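Local coordinates for protein flavohemoglobin (Malassezia yamatoensis, PDB 6O0A) that binds heme and FAD, is required for nitric oxide resistance, and probably detoxifies nitric oxide by oxidising it with molecular oxygen, at residues Asp114-Ala126 with Asp138-Leu150. Sequence-based numbering, arbitrary orientation.
With HEM (protoporphyrin IX containing Fe), chain C.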
loop_
_atom_site.group_PDB
_atom_site.type_symbol
_atom_site.label_atom_id
_atom_site.label_comp_id
_atom_site.label_asym_id
_atom_site.label_seq_id
_atom_site.Cartn_x
_atom_site.Cartn_y
_atom_site.Cartn_z
ATOM N N ASP A 114 12.435 -17.974 4.040
ATOM C CA ASP A 114 12.075 -19.240 4.675
ATOM C C ASP A 114 10.615 -19.286 5.094
ATOM O O ASP A 114 10.046 -20.381 5.214
ATOM C CB ASP A 114 12.960 -19.494 5.901
ATOM C CG ASP A 114 14.364 -19.921 5.529
ATOM O OD1 ASP A 114 14.632 -20.119 4.323
ATOM O OD2 ASP A 114 15.201 -20.055 6.447
ATOM N N GLU A 115 9.989 -18.127 5.329
ATOM C CA GLU A 115 8.612 -18.167 5.801
ATOM C C GLU A 115 7.621 -18.558 4.713
ATOM O O GLU A 115 6.466 -18.853 5.033
ATOM C CB GLU A 115 8.217 -16.829 6.427
ATOM C CG GLU A 115 9.097 -16.429 7.614
ATOM C CD GLU A 115 8.887 -17.289 8.857
ATOM O OE1 GLU A 115 8.118 -18.279 8.818
ATOM O OE2 GLU A 115 9.495 -16.961 9.897
ATOM N N TYR A 116 8.030 -18.579 3.441
ATOM C CA TYR A 116 7.115 -19.083 2.427
ATOM C C TYR A 116 6.842 -20.564 2.637
ATOM O O TYR A 116 5.768 -21.051 2.274
ATOM C CB TYR A 116 7.668 -18.817 1.030
ATOM C CG TYR A 116 7.539 -17.354 0.629
ATOM C CD1 TYR A 116 8.522 -16.434 0.965
ATOM C CD2 TYR A 116 6.426 -16.904 -0.067
ATOM C CE1 TYR A 116 8.409 -15.093 0.598
ATOM C CE2 TYR A 116 6.299 -15.580 -0.438
ATOM C CZ TYR A 116 7.296 -14.680 -0.102
ATOM O OH TYR A 116 7.168 -13.362 -0.467
ATOM N N ASP A 117 7.795 -21.288 3.236
ATOM C CA ASP A 117 7.553 -22.681 3.609
ATOM C C ASP A 117 6.497 -22.781 4.705
ATOM O O ASP A 117 5.673 -23.706 4.706
ATOM C CB ASP A 117 8.849 -23.333 4.092
ATOM C CG ASP A 117 9.903 -23.438 3.002
ATOM O OD1 ASP A 117 9.551 -23.708 1.838
ATOM O OD2 ASP A 117 11.099 -23.268 3.320
ATOM N N THR A 118 6.522 -21.842 5.653
ATOM C CA THR A 118 5.526 -21.805 6.722
ATOM C C THR A 118 4.126 -21.606 6.163
ATOM O O THR A 118 3.191 -22.339 6.508
ATOM C CB THR A 118 5.866 -20.679 7.698
ATOM O OG1 THR A 118 7.238 -20.802 8.104
ATOM C CG2 THR A 118 4.948 -20.742 8.916
ATOM N N VAL A 119 3.960 -20.605 5.299
ATOM C CA VAL A 119 2.652 -20.346 4.720
ATOM C C VAL A 119 2.199 -21.523 3.871
ATOM O O VAL A 119 1.028 -21.916 3.922
ATOM C CB VAL A 119 2.669 -19.019 3.941
ATOM C CG1 VAL A 119 1.532 -18.952 2.932
ATOM C CG2 VAL A 119 2.536 -17.893 4.945
ATOM N N TYR A 120 3.119 -22.140 3.122
ATOM C CA TYR A 120 2.730 -23.312 2.342
ATOM C C TYR A 120 2.143 -24.393 3.248
ATOM O O TYR A 120 1.077 -24.947 2.964
ATOM C CB TYR A 120 3.913 -23.881 1.553
ATOM C CG TYR A 120 3.468 -25.139 0.825
ATOM C CD1 TYR A 120 2.768 -25.055 -0.370
ATOM C CD2 TYR A 120 3.671 -26.399 1.378
ATOM C CE1 TYR A 120 2.317 -26.197 -1.026
ATOM C CE2 TYR A 120 3.218 -27.547 0.737
ATOM C CZ TYR A 120 2.539 -27.440 -0.462
ATOM O OH TYR A 120 2.095 -28.586 -1.093
ATOM N N LYS A 121 2.832 -24.690 4.347
ATOM C CA LYS A 121 2.404 -25.765 5.237
ATOM C C LYS A 121 0.992 -25.528 5.759
ATOM O O LYS A 121 0.118 -26.395 5.643
ATOM C CB LYS A 121 3.390 -25.883 6.397
ATOM C CG LYS A 121 2.950 -26.887 7.424
ATOM C CD LYS A 121 3.940 -27.010 8.555
ATOM C CE LYS A 121 3.474 -28.100 9.519
ATOM N NZ LYS A 121 4.484 -28.374 10.577
ATOM N N TYR A 122 0.744 -24.354 6.339
ATOM C CA TYR A 122 -0.557 -24.125 6.962
ATOM C C TYR A 122 -1.637 -23.823 5.939
ATOM O O TYR A 122 -2.791 -24.216 6.143
ATOM C CB TYR A 122 -0.443 -23.020 8.017
ATOM C CG TYR A 122 0.461 -23.524 9.113
ATOM C CD1 TYR A 122 0.032 -24.542 9.952
ATOM C CD2 TYR A 122 1.770 -23.086 9.221
ATOM C CE1 TYR A 122 0.865 -25.065 10.916
ATOM C CE2 TYR A 122 2.610 -23.606 10.181
ATOM C CZ TYR A 122 2.146 -24.592 11.024
ATOM O OH TYR A 122 2.975 -25.134 11.978
ATOM N N LEU A 123 -1.296 -23.168 4.830
ATOM C CA LEU A 123 -2.303 -22.934 3.804
ATOM C C LEU A 123 -2.779 -24.252 3.213
ATOM O O LEU A 123 -3.985 -24.493 3.086
ATOM C CB LEU A 123 -1.756 -22.014 2.706
ATOM C CG LEU A 123 -2.732 -21.753 1.566
ATOM C CD1 LEU A 123 -4.006 -21.122 2.121
ATOM C CD2 LEU A 123 -2.091 -20.815 0.552
ATOM N N PHE A 124 -1.847 -25.129 2.846
ATOM C CA PHE A 124 -2.266 -26.358 2.200
ATOM C C PHE A 124 -2.841 -27.353 3.192
ATOM O O PHE A 124 -3.682 -28.170 2.802
ATOM C CB PHE A 124 -1.101 -26.919 1.380
ATOM C CG PHE A 124 -1.023 -26.296 0.006
ATOM C CD1 PHE A 124 -0.645 -24.967 -0.140
ATOM C CD2 PHE A 124 -1.397 -27.013 -1.125
ATOM C CE1 PHE A 124 -0.609 -24.364 -1.400
ATOM C CE2 PHE A 124 -1.362 -26.416 -2.391
ATOM C CZ PHE A 124 -0.965 -25.097 -2.524
ATOM N N GLY A 125 -2.463 -27.257 4.468
ATOM C CA GLY A 125 -3.181 -28.008 5.488
ATOM C C GLY A 125 -4.638 -27.588 5.588
ATOM O O GLY A 125 -5.531 -28.421 5.781
ATOM N N ALA A 126 -4.899 -26.285 5.473
ATOM C CA ALA A 126 -6.278 -25.801 5.536
ATOM C C ALA A 126 -7.058 -26.194 4.288
ATOM O O ALA A 126 -8.257 -26.485 4.365
ATOM C CB ALA A 126 -6.302 -24.281 5.726
ATOM N N ASP A 138 -3.679 -35.027 -7.532
ATOM C CA ASP A 138 -3.604 -34.196 -8.729
ATOM C C ASP A 138 -3.882 -32.732 -8.406
ATOM O O ASP A 138 -3.166 -31.837 -8.878
ATOM C CB ASP A 138 -4.565 -34.717 -9.812
ATOM C CG ASP A 138 -6.001 -34.959 -9.305
ATOM O OD1 ASP A 138 -6.321 -34.715 -8.118
ATOM O OD2 ASP A 138 -6.828 -35.408 -10.130
ATOM N N ILE A 139 -4.890 -32.469 -7.575
ATOM C CA ILE A 139 -5.251 -31.089 -7.246
ATOM C C ILE A 139 -4.178 -30.448 -6.375
ATOM O O ILE A 139 -3.763 -29.304 -6.605
ATOM C CB ILE A 139 -6.633 -31.057 -6.562
ATOM C CG1 ILE A 139 -7.719 -31.507 -7.546
ATOM C CG2 ILE A 139 -6.933 -29.672 -5.999
ATOM C CD1 ILE A 139 -9.114 -31.564 -6.938
ATOM N N VAL A 140 -3.722 -31.170 -5.352
ATOM C CA VAL A 140 -2.702 -30.621 -4.466
ATOM C C VAL A 140 -1.410 -30.374 -5.237
ATOM O O VAL A 140 -0.761 -29.337 -5.070
ATOM C CB VAL A 140 -2.488 -31.563 -3.265
ATOM C CG1 VAL A 140 -1.298 -31.104 -2.437
ATOM C CG2 VAL A 140 -3.759 -31.632 -2.428
ATOM N N GLU A 141 -1.047 -31.296 -6.137
ATOM C CA GLU A 141 0.179 -31.120 -6.917
ATOM C C GLU A 141 0.109 -29.872 -7.793
ATOM O O GLU A 141 1.054 -29.074 -7.840
ATOM C CB GLU A 141 0.437 -32.358 -7.777
ATOM C CG GLU A 141 1.752 -32.311 -8.527
ATOM C CD GLU A 141 1.920 -33.506 -9.433
ATOM O OE1 GLU A 141 1.961 -34.642 -8.915
ATOM O OE2 GLU A 141 1.978 -33.320 -10.663
ATOM N N ALA A 142 -1.008 -29.683 -8.499
ATOM C CA ALA A 142 -1.113 -28.549 -9.411
ATOM C C ALA A 142 -1.117 -27.222 -8.658
ATOM O O ALA A 142 -0.438 -26.270 -9.063
ATOM C CB ALA A 142 -2.370 -28.688 -10.269
ATOM N N TRP A 143 -1.861 -27.137 -7.553
ATOM C CA TRP A 143 -1.900 -25.881 -6.808
ATOM C C TRP A 143 -0.593 -25.624 -6.062
ATOM O O TRP A 143 -0.198 -24.465 -5.879
ATOM C CB TRP A 143 -3.114 -25.874 -5.871
ATOM C CG TRP A 143 -4.357 -25.570 -6.657
ATOM C CD1 TRP A 143 -5.257 -26.470 -7.167
ATOM C CD2 TRP A 143 -4.781 -24.275 -7.116
ATOM N NE1 TRP A 143 -6.238 -25.803 -7.882
ATOM C CE2 TRP A 143 -5.966 -24.459 -7.864
ATOM C CE3 TRP A 143 -4.280 -22.980 -6.955
ATOM C CZ2 TRP A 143 -6.656 -23.393 -8.447
ATOM C CZ3 TRP A 143 -4.968 -21.923 -7.527
ATOM C CH2 TRP A 143 -6.146 -22.138 -8.263
ATOM N N THR A 144 0.107 -26.682 -5.657
ATOM C CA THR A 144 1.448 -26.507 -5.111
ATOM C C THR A 144 2.385 -25.870 -6.136
ATOM O O THR A 144 3.179 -24.984 -5.797
ATOM C CB THR A 144 1.975 -27.858 -4.628
ATOM O OG1 THR A 144 1.148 -28.304 -3.543
ATOM C CG2 THR A 144 3.426 -27.761 -4.171
ATOM N N GLU A 145 2.306 -26.307 -7.400
ATOM C CA GLU A 145 3.124 -25.689 -8.436
ATOM C C GLU A 145 2.806 -24.203 -8.565
ATOM O O GLU A 145 3.719 -23.373 -8.647
ATOM C CB GLU A 145 2.911 -26.393 -9.774
ATOM C CG GLU A 145 3.877 -25.874 -10.838
ATOM C CD GLU A 145 3.706 -26.534 -12.194
ATOM O OE1 GLU A 145 3.080 -27.614 -12.272
ATOM O OE2 GLU A 145 4.203 -25.959 -13.186
ATOM N N VAL A 146 1.513 -23.859 -8.580
ATOM C CA VAL A 146 1.086 -22.463 -8.636
ATOM C C VAL A 146 1.658 -21.687 -7.457
ATOM O O VAL A 146 2.237 -20.608 -7.626
ATOM C CB VAL A 146 -0.454 -22.374 -8.671
ATOM C CG1 VAL A 146 -0.934 -20.920 -8.572
ATOM C CG2 VAL A 146 -0.998 -23.025 -9.927
ATOM N N TYR A 147 1.534 -22.242 -6.245
ATOM C CA TYR A 147 2.063 -21.561 -5.068
ATOM C C TYR A 147 3.551 -21.263 -5.220
ATOM O O TYR A 147 4.003 -20.151 -4.936
ATOM C CB TYR A 147 1.826 -22.391 -3.800
ATOM C CG TYR A 147 2.396 -21.708 -2.560
ATOM C CD1 TYR A 147 3.724 -21.902 -2.162
ATOM C CD2 TYR A 147 1.617 -20.834 -1.812
ATOM C CE1 TYR A 147 4.252 -21.253 -1.038
ATOM C CE2 TYR A 147 2.134 -20.184 -0.685
ATOM C CZ TYR A 147 3.452 -20.393 -0.314
ATOM O OH TYR A 147 3.955 -19.739 0.801
ATOM N N TRP A 148 4.343 -22.260 -5.617
ATOM C CA TRP A 148 5.787 -22.051 -5.606
ATOM C C TRP A 148 6.260 -21.170 -6.755
ATOM O O TRP A 148 7.271 -20.473 -6.613
ATOM C CB TRP A 148 6.517 -23.401 -5.584
ATOM C CG TRP A 148 6.461 -23.964 -4.188
ATOM C CD1 TRP A 148 5.812 -25.090 -3.773
ATOM C CD2 TRP A 148 7.012 -23.363 -3.007
ATOM N NE1 TRP A 148 5.953 -25.244 -2.411
ATOM C CE2 TRP A 148 6.686 -24.195 -1.920
ATOM C CE3 TRP A 148 7.768 -22.207 -2.769
ATOM C CZ2 TRP A 148 7.087 -23.908 -0.613
ATOM C CZ3 TRP A 148 8.165 -21.926 -1.473
ATOM C CH2 TRP A 148 7.821 -22.770 -0.414
ATOM N N LEU A 149 5.548 -21.162 -7.882
ATOM C CA LEU A 149 5.858 -20.191 -8.927
ATOM C C LEU A 149 5.731 -18.776 -8.392
ATOM O O LEU A 149 6.591 -17.922 -8.643
ATOM C CB LEU A 149 4.921 -20.377 -10.117
ATOM C CG LEU A 149 5.205 -21.528 -11.070
ATOM C CD1 LEU A 149 4.074 -21.641 -12.069
ATOM C CD2 LEU A 149 6.524 -21.277 -11.772
ATOM N N LEU A 150 4.651 -18.516 -7.659
ATOM C CA LEU A 150 4.403 -17.190 -7.107
ATOM C C LEU A 150 5.386 -16.872 -5.985
ATOM O O LEU A 150 5.962 -15.780 -5.942
ATOM C CB LEU A 150 2.959 -17.129 -6.616
ATOM C CG LEU A 150 2.335 -15.894 -5.973
ATOM C CD1 LEU A 150 2.532 -14.685 -6.848
ATOM C CD2 LEU A 150 0.862 -16.173 -5.789
HETATM C CHA HEM C . 0.197 -8.977 2.738
HETATM C CHB HEM C . 0.221 -12.322 -0.812
HETATM C CHC HEM C . 3.472 -14.927 1.675
HETATM C CHD HEM C . 2.935 -11.943 5.462
HETATM C C1A HEM C . -0.061 -9.642 1.553
HETATM C C2A HEM C . -0.944 -9.195 0.498
HETATM C C3A HEM C . -0.932 -10.110 -0.479
HETATM C C4A HEM C . -0.054 -11.190 -0.074
HETATM C CMA HEM C . -1.721 -10.067 -1.803
HETATM C CAA HEM C . -1.728 -7.865 0.503
HETATM C CBA HEM C . -0.785 -6.845 -0.130
HETATM C CGA HEM C . -1.417 -5.475 -0.102
HETATM O O1A HEM C . -1.883 -5.046 0.983
HETATM O O2A HEM C . -1.452 -4.807 -1.164
HETATM C C1B HEM C . 1.109 -13.318 -0.459
HETATM C C2B HEM C . 1.433 -14.493 -1.247
HETATM C C3B HEM C . 2.323 -15.228 -0.550
HETATM C C4B HEM C . 2.602 -14.522 0.687
HETATM C CMB HEM C . 0.797 -14.789 -2.620
HETATM C CAB HEM C . 3.006 -16.565 -0.931
HETATM C CBB HEM C . 3.043 -17.080 -2.171
HETATM C C1C HEM C . 3.572 -14.361 2.929
HETATM C C2C HEM C . 4.342 -14.894 4.023
HETATM C C3C HEM C . 4.205 -14.072 5.080
HETATM C C4C HEM C . 3.321 -13.001 4.675
HETATM C CMC HEM C . 5.187 -16.183 3.903
HETATM C CAC HEM C . 4.782 -14.181 6.517
HETATM C CBC HEM C . 5.073 -15.363 7.092
HETATM C C1D HEM C . 2.154 -10.889 5.036
HETATM C C2D HEM C . 1.767 -9.767 5.872
HETATM C C3D HEM C . 1.008 -8.953 5.141
HETATM C C4D HEM C . 0.887 -9.514 3.806
HETATM C CMD HEM C . 2.173 -9.599 7.355
HETATM C CAD HEM C . 0.372 -7.636 5.638
HETATM C CBD HEM C . -1.131 -7.863 5.771
HETATM C CGD HEM C . -1.473 -8.583 7.057
HETATM O O1D HEM C . -0.985 -8.170 8.143
HETATM O O2D HEM C . -2.262 -9.567 6.999
HETATM N NA HEM C . 0.466 -10.866 1.168
HETATM N NB HEM C . 1.837 -13.371 0.709
HETATM N NC HEM C . 2.961 -13.195 3.352
HETATM N ND HEM C . 1.612 -10.698 3.781
HETATM FE FE HEM C . 1.932 -11.901 2.136
#
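Tyr147 reaches across from helix 138-150 as a knob into the hole formed by Val119, Tyr120, Leu123 and Phe124. Its CG lies anti to the backbone N (chi1 179°), which sends the ring toward helix 115-126. Tyr147 OH donates to Tyr116 O at 2.7 Å, in the carbonyl plane and on a lone pair. That carbonyl also accepts from Tyr120 N, so two donors grip it. Val119 CG1 packs against the Tyr147 hydroxyl.

Tyr120 turns its edge to the face of Tyr147, an edge-to-face pair with planes 61° apart. One face of Tyr120 meets Trp148 NE1, while Phe124 CB sits over the opposite face. Tyr120 OH lies 2.6 Å from Thr144 OG1, near the ring plane, in hydrogen-bonding contact. Thr144 OG1 also bonds back to Val140 O. Phe124 CE2 comes within 3.3 Å of Thr144 OG1, and Phe124 CZ approaches Trp143 O at the ring edge. Trp148 CH2 lies 3.0 Å from Asp117 OD1, a close carbon-oxygen contact and not a hydrogen bond; the two side chains cross at about a right angle.

On the heme side, Val119 CG2 touches HEM CMC at 3.3 Å and Tyr147 CE2 meets the vinyl carbon HEM CBB at 3.6 Å. The methyl HEM CMC lies over one face of the Tyr116 ring, Tyr116 CE2 is 3.5 Å from the vinyl carbon HEM CAB, and Tyr116 OH bonds to Glu158 OE1. The two helices, nearly antiparallel at 155°, correspond to the G and H helices of the globin fold, here paired by an aromatic cluster that reaches the wall of the heme pocket.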